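Local coordinates for protein beta-1,3-1,4-glucanase (Caldicellulosiruptor sp. F32, PDB 5H4R) that probably hydrolyses mixed-linkage beta-1,3-1,4-glucans as a family 5 lichenase and holds a glucan chain in the pocket of its TIM barrel, at residues E292-S297 against R339-A344; P26-A31 against Y346-R351; A92-I97 against A390-A395. The protein carries 1 engineered substitution. One frame throughout, in Å; residues are numbered along the deposited sequence.

Contact 1 (E292-S297 against R339-A344)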
loop_
_atom_site.group_PDB
_atom_site.type_symbol
_atom_site.label_atom_id
_atom_site.label_comp_id
_atom_site.label_asym_id
_atom_site.label_seq_id
_atom_site.Cartn_x
_atom_site.Cartn_y
_atom_site.Cartn_z
ATOM N N GLU A 292 -3.083 12.279 -21.126
ATOM C CA GLU A 292 -1.707 12.481 -21.565
ATOM C C GLU A 292 -0.825 12.823 -20.380
ATOM O O GLU A 292 -1.220 13.590 -19.495
ATOM C CB GLU A 292 -1.622 13.616 -22.590
ATOM C CG GLU A 292 -2.340 13.321 -23.871
ATOM C CD GLU A 292 -2.270 14.483 -24.849
ATOM O OE1 GLU A 292 -1.742 15.551 -24.469
ATOM O OE2 GLU A 292 -2.738 14.324 -25.997
ATOM N N TRP A 293 0.391 12.293 -20.400
ATOM C CA TRP A 293 1.415 12.572 -19.401
ATOM C C TRP A 293 2.729 12.597 -20.164
ATOM O O TRP A 293 2.994 11.691 -20.947
ATOM C CB TRP A 293 1.434 11.510 -18.287
ATOM C CG TRP A 293 2.244 11.921 -17.099
ATOM C CD1 TRP A 293 1.767 12.455 -15.934
ATOM C CD2 TRP A 293 3.671 11.858 -16.956
ATOM N NE1 TRP A 293 2.809 12.710 -15.067
ATOM C CE2 TRP A 293 3.988 12.363 -15.673
ATOM C CE3 TRP A 293 4.710 11.426 -17.791
ATOM C CZ2 TRP A 293 5.311 12.475 -15.220
ATOM C CZ3 TRP A 293 6.013 11.534 -17.344
ATOM C CH2 TRP A 293 6.301 12.045 -16.067
ATOM N N SER A 294 3.517 13.653 -19.999
ATOM C CA SER A 294 4.759 13.793 -20.737
ATOM C C SER A 294 5.932 14.050 -19.809
ATOM O O SER A 294 5.864 14.930 -18.953
ATOM C CB SER A 294 4.663 14.939 -21.744
ATOM O OG SER A 294 5.932 15.223 -22.305
ATOM N N VAL A 295 7.028 13.328 -20.036
ATOM C CA VAL A 295 8.237 13.541 -19.273
ATOM C C VAL A 295 8.841 14.913 -19.536
ATOM O O VAL A 295 9.673 15.371 -18.748
ATOM C CB VAL A 295 9.231 12.396 -19.575
ATOM C CG1 VAL A 295 9.839 12.551 -20.961
ATOM C CG2 VAL A 295 10.277 12.323 -18.516
ATOM N N ASN A 296 8.410 15.603 -20.597
ATOM C CA ASN A 296 8.921 16.919 -20.958
ATOM C C ASN A 296 8.007 18.046 -20.506
ATOM O O ASN A 296 8.203 19.198 -20.925
ATOM C CB ASN A 296 9.126 17.004 -22.470
ATOM C CG ASN A 296 10.099 15.950 -22.987
ATOM O OD1 ASN A 296 9.803 15.233 -23.944
ATOM N ND2 ASN A 296 11.248 15.833 -22.333
ATOM N N SER A 297 7.000 17.746 -19.682
ATOM C CA SER A 297 6.033 18.747 -19.233
ATOM C C SER A 297 6.127 18.925 -17.733
ATOM O O SER A 297 5.861 17.986 -16.970
ATOM C CB SER A 297 4.600 18.352 -19.572
ATOM O OG SER A 297 3.724 19.259 -18.905
ATOM N N ARG A 339 1.505 6.348 -20.021
ATOM C CA ARG A 339 1.647 5.575 -18.797
ATOM C C ARG A 339 3.065 5.021 -18.644
ATOM O O ARG A 339 3.566 4.913 -17.517
ATOM C CB ARG A 339 0.603 4.472 -18.759
ATOM C CG ARG A 339 -0.800 4.994 -18.678
ATOM C CD ARG A 339 -1.737 3.992 -18.055
ATOM N NE ARG A 339 -1.889 2.824 -18.915
ATOM C CZ ARG A 339 -2.147 1.577 -18.510
ATOM N NH1 ARG A 339 -2.274 1.256 -17.223
ATOM N NH2 ARG A 339 -2.285 0.635 -19.420
ATOM N N VAL A 340 3.735 4.711 -19.758
ATOM C CA VAL A 340 5.142 4.292 -19.737
ATOM C C VAL A 340 6.043 5.422 -19.228
ATOM O O VAL A 340 6.895 5.228 -18.341
ATOM C CB VAL A 340 5.555 3.813 -21.140
ATOM C CG1 VAL A 340 7.069 3.698 -21.288
ATOM C CG2 VAL A 340 4.887 2.488 -21.488
ATOM N N GLU A 341 5.867 6.630 -19.765
ATOM C CA GLU A 341 6.682 7.749 -19.303
ATOM C C GLU A 341 6.412 8.060 -17.835
ATOM O O GLU A 341 7.351 8.292 -17.057
ATOM C CB GLU A 341 6.437 8.978 -20.169
ATOM C CG GLU A 341 6.985 8.839 -21.579
ATOM C CD GLU A 341 6.722 10.051 -22.480
ATOM O OE1 GLU A 341 6.729 11.210 -21.991
ATOM O OE2 GLU A 341 6.485 9.841 -23.699
ATOM N N PHE A 342 5.128 8.081 -17.445
ATOM C CA PHE A 342 4.738 8.260 -16.050
ATOM C C PHE A 342 5.438 7.259 -15.141
ATOM O O PHE A 342 5.964 7.627 -14.080
ATOM C CB PHE A 342 3.217 8.103 -15.928
ATOM C CG PHE A 342 2.712 7.938 -14.523
ATOM C CD1 PHE A 342 2.446 9.025 -13.720
ATOM C CD2 PHE A 342 2.459 6.662 -14.018
ATOM C CE1 PHE A 342 1.965 8.848 -12.418
ATOM C CE2 PHE A 342 1.979 6.478 -12.734
ATOM C CZ PHE A 342 1.725 7.566 -11.933
ATOM N N ALA A 343 5.395 5.977 -15.509
ATOM C CA ALA A 343 5.876 4.949 -14.596
ATOM C C ALA A 343 7.378 5.039 -14.410
ATOM O O ALA A 343 7.881 4.913 -13.279
ATOM C CB ALA A 343 5.491 3.558 -15.106
ATOM N N ALA A 344 8.109 5.281 -15.494
ATOM C CA ALA A 344 9.544 5.458 -15.383
ATOM C C ALA A 344 9.864 6.668 -14.517
ATOM O O ALA A 344 10.746 6.613 -13.655
ATOM C CB ALA A 344 10.160 5.620 -16.773
HETATM O O HOH W 1 3.461 11.090 -23.654
HETATM O O HOH W 2 6.739 13.113 -23.950
#
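W293 lies with one face of its indole against the backbone of helix 336-352 at F342. F342 CA stands 3.7 Å from the centroid of the six-membered ring, over its face, a CH-pi contact. The F342 ring turns its edge to the five-membered part of that indole in a T-shaped pair, planes at 85° and centroids 5.4 Å apart. W293 reaches the helix because its CG is anti to the backbone N (chi1 -167°), and F279 and I304 pack against both rings. With an alanine in place of W293, the backbone at F342 CA would probably lose its aromatic cover, and the F342 ring edge the face it meets.

The other half is polar and wetter. V295 N donates to E341 OE1 at 2.9 Å, almost straight at 171° and nearly in line with the carboxylate C-O bond. One water bridges S294 OG and E341 OE1, 2.7 Å from the latter; a second donates to W293 O and, weakly, to E341 OE2. S294 OG also accepts from N296 N, closing an ST turn, while Q337 holds E341 OE2. With donors at both oxygens, E341 is likely to stay ionised and to fix the loop backbone ahead of helix 298-316.

Contact 2 (P26-A31 against Y346-R351)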
loop_
_atom_site.group_PDB
_atom_site.type_symbol
_atom_site.label_atom_id
_atom_site.label_comp_id
_atom_site.label_asym_id
_atom_site.label_seq_id
_atom_site.Cartn_x
_atom_site.Cartn_y
_atom_site.Cartn_z
ATOM N N PRO A 26 11.538 6.419 -21.710
ATOM C CA PRO A 26 12.356 7.630 -21.762
ATOM C C PRO A 26 13.642 7.489 -20.963
ATOM O O PRO A 26 13.745 6.695 -20.031
ATOM C CB PRO A 26 11.446 8.697 -21.140
ATOM C CG PRO A 26 10.618 7.932 -20.169
ATOM C CD PRO A 26 10.359 6.596 -20.830
ATOM N N GLU A 27 14.624 8.299 -21.349
ATOM C CA GLU A 27 15.837 8.475 -20.555
ATOM C C GLU A 27 15.586 9.571 -19.527
ATOM O O GLU A 27 15.519 10.755 -19.878
ATOM C CB GLU A 27 17.020 8.818 -21.458
ATOM C CG GLU A 27 17.566 7.627 -22.208
ATOM C CD GLU A 27 18.216 6.611 -21.282
ATOM O OE1 GLU A 27 18.766 7.025 -20.238
ATOM O OE2 GLU A 27 18.171 5.403 -21.595
ATOM N N ILE A 28 15.462 9.174 -18.265
ATOM C CA ILE A 28 15.091 10.082 -17.179
ATOM C C ILE A 28 16.373 10.568 -16.519
ATOM O O ILE A 28 17.226 9.752 -16.137
ATOM C CB ILE A 28 14.192 9.389 -16.137
ATOM C CG1 ILE A 28 12.930 8.742 -16.735
ATOM C CG2 ILE A 28 13.816 10.381 -15.009
ATOM C CD1 ILE A 28 11.779 9.644 -16.955
ATOM N N LYS A 29 16.474 11.883 -16.333
ATOM C CA LYS A 29 17.614 12.530 -15.694
ATOM C C LYS A 29 17.118 13.229 -14.434
ATOM O O LYS A 29 16.636 14.366 -14.493
ATOM C CB LYS A 29 18.270 13.525 -16.640
ATOM C CG LYS A 29 18.583 12.951 -18.018
ATOM C CD LYS A 29 19.513 11.741 -17.937
ATOM C CE LYS A 29 19.771 11.156 -19.327
ATOM N NZ LYS A 29 20.609 9.922 -19.285
ATOM N N ILE A 30 17.237 12.539 -13.302
ATOM C CA ILE A 30 16.973 13.100 -11.982
ATOM C C ILE A 30 18.172 12.773 -11.098
ATOM O O ILE A 30 18.496 11.595 -10.901
ATOM C CB ILE A 30 15.689 12.542 -11.353
ATOM C CG1 ILE A 30 14.465 12.838 -12.236
ATOM C CG2 ILE A 30 15.500 13.143 -9.956
ATOM C CD1 ILE A 30 13.203 12.173 -11.778
ATOM N N ALA A 31 18.818 13.804 -10.559
ATOM C CA ALA A 31 19.964 13.593 -9.687
ATOM C C ALA A 31 19.548 12.936 -8.373
ATOM O O ALA A 31 18.505 13.259 -7.800
ATOM C CB ALA A 31 20.656 14.930 -9.412
ATOM N N TYR A 346 8.003 8.306 -12.245
ATOM C CA TYR A 346 7.570 8.174 -10.863
ATOM C C TYR A 346 8.558 7.319 -10.075
ATOM O O TYR A 346 9.000 7.707 -8.988
ATOM C CB TYR A 346 6.172 7.582 -10.841
ATOM C CG TYR A 346 5.448 7.645 -9.528
ATOM C CD1 TYR A 346 5.817 6.822 -8.465
ATOM C CD2 TYR A 346 4.344 8.458 -9.366
ATOM C CE1 TYR A 346 5.117 6.853 -7.264
ATOM C CE2 TYR A 346 3.647 8.501 -8.157
ATOM C CZ TYR A 346 4.048 7.695 -7.125
ATOM O OH TYR A 346 3.349 7.707 -5.944
ATOM N N VAL A 347 8.954 6.171 -10.639
ATOM C CA VAL A 347 9.887 5.282 -9.947
ATOM C C VAL A 347 11.265 5.942 -9.789
ATOM O O VAL A 347 11.890 5.853 -8.725
ATOM C CB VAL A 347 9.969 3.930 -10.674
ATOM C CG1 VAL A 347 11.113 3.076 -10.110
ATOM C CG2 VAL A 347 8.672 3.201 -10.517
ATOM N N ARG A 348 11.773 6.617 -10.821
ATOM C CA ARG A 348 13.077 7.272 -10.657
ATOM C C ARG A 348 13.012 8.431 -9.661
ATOM O O ARG A 348 13.920 8.604 -8.829
ATOM C CB ARG A 348 13.595 7.780 -11.998
ATOM C CG ARG A 348 14.926 8.563 -11.903
ATOM C CD ARG A 348 16.045 7.759 -11.277
ATOM N NE ARG A 348 17.144 8.627 -10.853
ATOM C CZ ARG A 348 18.030 8.314 -9.903
ATOM N NH1 ARG A 348 17.960 7.154 -9.271
ATOM N NH2 ARG A 348 18.989 9.174 -9.572
ATOM N N ALA A 349 11.968 9.256 -9.753
ATOM C CA ALA A 349 11.809 10.346 -8.796
ATOM C C ALA A 349 11.837 9.817 -7.367
ATOM O O ALA A 349 12.453 10.414 -6.477
ATOM C CB ALA A 349 10.516 11.103 -9.062
ATOM N N ALA A 350 11.152 8.711 -7.121
ATOM C CA ALA A 350 11.145 8.122 -5.788
ATOM C C ALA A 350 12.527 7.597 -5.412
ATOM O O ALA A 350 13.041 7.865 -4.311
ATOM C CB ALA A 350 10.110 7.000 -5.750
ATOM N N ARG A 351 13.150 6.844 -6.309
ATOM C CA ARG A 351 14.428 6.231 -5.976
ATOM C C ARG A 351 15.486 7.283 -5.726
ATOM O O ARG A 351 16.349 7.111 -4.862
ATOM C CB ARG A 351 14.900 5.283 -7.087
ATOM C CG ARG A 351 16.318 4.717 -6.871
ATOM C CD ARG A 351 16.454 3.907 -5.552
ATOM N NE ARG A 351 15.518 2.798 -5.617
ATOM C CZ ARG A 351 14.674 2.429 -4.666
ATOM N NH1 ARG A 351 14.668 3.014 -3.463
ATOM N NH2 ARG A 351 13.851 1.420 -4.920
HETATM O O HOH W 3 18.007 9.712 -13.524
#
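R348 takes the carbonyl of I30 side-on, with two nitrogens on one oxygen. The shorter, straighter bond runs from R348 NH2 to I30 O at 2.8 Å, with an N-H...O angle of 159° and the donor nearly in line with the carbonyl bond. R348 NE adds a longer and more bent bond to I30 O, 3.3 Å with an angle of 136°. In both cases the oxygen lies close to the guanidinium plane, at the edge of the group; the two N-H groups on this side run nearly parallel, so one shared oxygen cannot be met straight by both, and the NE bond is the bent one.

The apolar part of the first shell lies beside this grip. I30 CD1 reaches the helix backbone, 3.8 Å from A349 N, and touches A349 CB at 4.0 Å. I28 CG2 rests on R348 CG at 3.8 Å, the two side chains running antiparallel alongside each other, so the aliphatic root of the arginine is used as well as its charged end.

The bend that brings the guanidinium back to the chain is at the second torsion of R348 (chi2 58°), after a CG that leaves anti to the backbone N. A water in the next shell donates to I28 O, accepts from I30 N at 2.9 Å and accepts weakly from R348 NE, tying the extended backbone to the arginine. Farther out, Y394 of helix 385-395 packs on R348 and its hydroxyl is bonded to both P26 O and I28 N, while Y345 packs against I28 and I30.

The arrangement is that of an N-terminal extension laid across the outside of a TIM barrel, secured to helix 336-352, which connects the seventh and eighth barrel strands.

Contact 3 (A92-I97 against A390-A395)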
loop_
_atom_site.group_PDB
_atom_site.type_symbol
_atom_site.label_atom_id
_atom_site.label_comp_id
_atom_site.label_asym_id
_atom_site.label_seq_id
_atom_site.Cartn_x
_atom_site.Cartn_y
_atom_site.Cartn_z
ATOM N N ALA A 92 9.681 -10.973 -13.308
ATOM C CA ALA A 92 9.623 -9.708 -14.026
ATOM C C ALA A 92 10.474 -8.630 -13.375
ATOM O O ALA A 92 10.717 -7.586 -14.004
ATOM C CB ALA A 92 8.177 -9.238 -14.124
ATOM N N GLY A 93 10.969 -8.872 -12.163
ATOM C CA GLY A 93 11.851 -7.936 -11.491
ATOM C C GLY A 93 11.312 -7.343 -10.211
ATOM O O GLY A 93 12.045 -6.595 -9.550
ATOM N N PHE A 94 10.059 -7.612 -9.832
ATOM C CA PHE A 94 9.534 -7.124 -8.562
ATOM C C PHE A 94 10.186 -7.885 -7.415
ATOM O O PHE A 94 10.368 -9.097 -7.493
ATOM C CB PHE A 94 8.020 -7.295 -8.517
ATOM C CG PHE A 94 7.283 -6.435 -9.530
ATOM C CD1 PHE A 94 7.010 -5.094 -9.269
ATOM C CD2 PHE A 94 6.897 -6.974 -10.752
ATOM C CE1 PHE A 94 6.336 -4.333 -10.193
ATOM C CE2 PHE A 94 6.231 -6.204 -11.690
ATOM C CZ PHE A 94 5.958 -4.873 -11.412
ATOM N N ASN A 95 10.555 -7.177 -6.354
ATOM C CA ASN A 95 11.104 -7.850 -5.187
ATOM C C ASN A 95 10.229 -7.717 -3.957
ATOM O O ASN A 95 10.592 -8.250 -2.894
ATOM C CB ASN A 95 12.506 -7.337 -4.863
ATOM C CG ASN A 95 13.319 -8.372 -4.118
ATOM O OD1 ASN A 95 13.154 -9.580 -4.344
ATOM N ND2 ASN A 95 14.188 -7.926 -3.218
ATOM N N THR A 96 9.099 -7.039 -4.070
ATOM C CA THR A 96 8.145 -6.858 -2.986
ATOM C C THR A 96 6.764 -7.193 -3.515
ATOM O O THR A 96 6.422 -6.814 -4.634
ATOM C CB THR A 96 8.164 -5.409 -2.447
ATOM O OG1 THR A 96 9.436 -5.133 -1.862
ATOM C CG2 THR A 96 7.123 -5.215 -1.376
ATOM N N ILE A 97 5.983 -7.918 -2.720
ATOM C CA ILE A 97 4.566 -8.137 -2.991
ATOM C C ILE A 97 3.785 -7.572 -1.820
ATOM O O ILE A 97 4.064 -7.905 -0.662
ATOM C CB ILE A 97 4.221 -9.625 -3.192
ATOM C CG1 ILE A 97 2.719 -9.773 -3.449
ATOM C CG2 ILE A 97 4.640 -10.431 -2.005
ATOM C CD1 ILE A 97 2.369 -11.029 -4.151
ATOM N N ALA A 390 9.641 -0.113 -17.953
ATOM C CA ALA A 390 9.900 1.285 -17.621
ATOM C C ALA A 390 10.243 1.436 -16.147
ATOM O O ALA A 390 11.169 2.177 -15.785
ATOM C CB ALA A 390 8.681 2.143 -17.972
ATOM N N MET A 391 9.515 0.729 -15.283
ATOM C CA MET A 391 9.787 0.793 -13.858
ATOM C C MET A 391 11.101 0.109 -13.542
ATOM O O MET A 391 11.887 0.606 -12.732
ATOM C CB MET A 391 8.632 0.170 -13.084
ATOM C CG MET A 391 7.346 0.949 -13.286
ATOM S SD MET A 391 6.064 0.469 -12.149
ATOM C CE MET A 391 5.635 -1.166 -12.774
ATOM N N MET A 392 11.361 -1.035 -14.173
ATOM C CA MET A 392 12.548 -1.795 -13.797
ATOM C C MET A 392 13.824 -1.057 -14.161
ATOM O O MET A 392 14.862 -1.255 -13.509
ATOM C CB MET A 392 12.510 -3.164 -14.457
ATOM C CG MET A 392 11.387 -4.011 -13.988
ATOM S SD MET A 392 11.440 -4.256 -12.195
ATOM C CE MET A 392 9.748 -4.803 -11.958
ATOM N N LYS A 393 13.769 -0.228 -15.208
ATOM C CA LYS A 393 14.929 0.544 -15.631
ATOM C C LYS A 393 15.448 1.442 -14.519
ATOM O O LYS A 393 16.659 1.665 -14.426
ATOM C CB LYS A 393 14.569 1.378 -16.854
ATOM C CG LYS A 393 15.720 2.185 -17.428
ATOM C CD LYS A 393 15.293 2.861 -18.731
ATOM C CE LYS A 393 16.391 3.755 -19.308
ATOM N NZ LYS A 393 17.609 2.981 -19.649
ATOM N N TYR A 394 14.557 1.947 -13.662
ATOM C CA TYR A 394 14.918 2.938 -12.657
ATOM C C TYR A 394 14.706 2.481 -11.218
ATOM O O TYR A 394 14.993 3.250 -10.306
ATOM C CB TYR A 394 14.137 4.244 -12.900
ATOM C CG TYR A 394 14.505 4.842 -14.250
ATOM C CD1 TYR A 394 15.718 5.448 -14.420
ATOM C CD2 TYR A 394 13.647 4.760 -15.345
ATOM C CE1 TYR A 394 16.099 5.990 -15.654
ATOM C CE2 TYR A 394 14.017 5.287 -16.597
ATOM C CZ TYR A 394 15.232 5.906 -16.737
ATOM O OH TYR A 394 15.643 6.437 -17.960
ATOM N N ALA A 395 14.249 1.253 -10.980
ATOM C CA ALA A 395 13.898 0.844 -9.623
ATOM C C ALA A 395 15.097 0.562 -8.719
ATOM O O ALA A 395 15.014 0.774 -7.498
ATOM C CB ALA A 395 13.026 -0.411 -9.665
#
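M392 sets its methyl group squarely over the ring of F94, and the evidence for a CH-pi contact is the position of CE: 3.6 Å from the ring centroid and only 2° off the normal. The sulfur stands behind the methyl, with SD 5.3 Å from the same centroid, so this Met-aromatic contact is made chiefly through CE. A bend at the second torsion of M392 (chi2 -58°) carries the thioether over the ring.

Apolar contact at the rim comes from the preceding methionine: M391 CE meets F94 CZ at 4.0 Å, near the ring plane. F94 thus has one methyl over a face and another at an edge, and W51 of the first barrel strand also meets its ring.

Contacts with backbone make up the rest. M392 CE lies 3.5 Å from G93 C, and M392 CG is 3.6 Å from A92 O. G93 has a positive phi of 116° in a Schellman motif; a side chain there would run into M392 SD as well as the preceding carbonyl.

Here the turn that ends helix 83-91 and leads into strand 96-99, a helix-to-strand connection of the TIM barrel, is packed against the C-terminal helix 385-395.

Contacts 1 and 2 share helix 336-352 and lie toward the outside of the barrel; their centres lie about 22 and 21 Å from the centre of the chain, that of contact 3, on helix 385-395, about 16 Å, nearer the middle. All three are partly buried. Their chemistry differs accordingly: in contacts 1 and 2 a charged helix side chain bonds to loop backbone and shares water with it, E341 accepting and R348 donating, whereas contact 3 rests on methionine and phenylalanine packing. V295 CG2 touches I28 CD1 at 3.4 Å, joining contacts 1 and 2. Segment 390-395 reaches both: M391 packs on A343, and R351 NE probably bonds to A395 O.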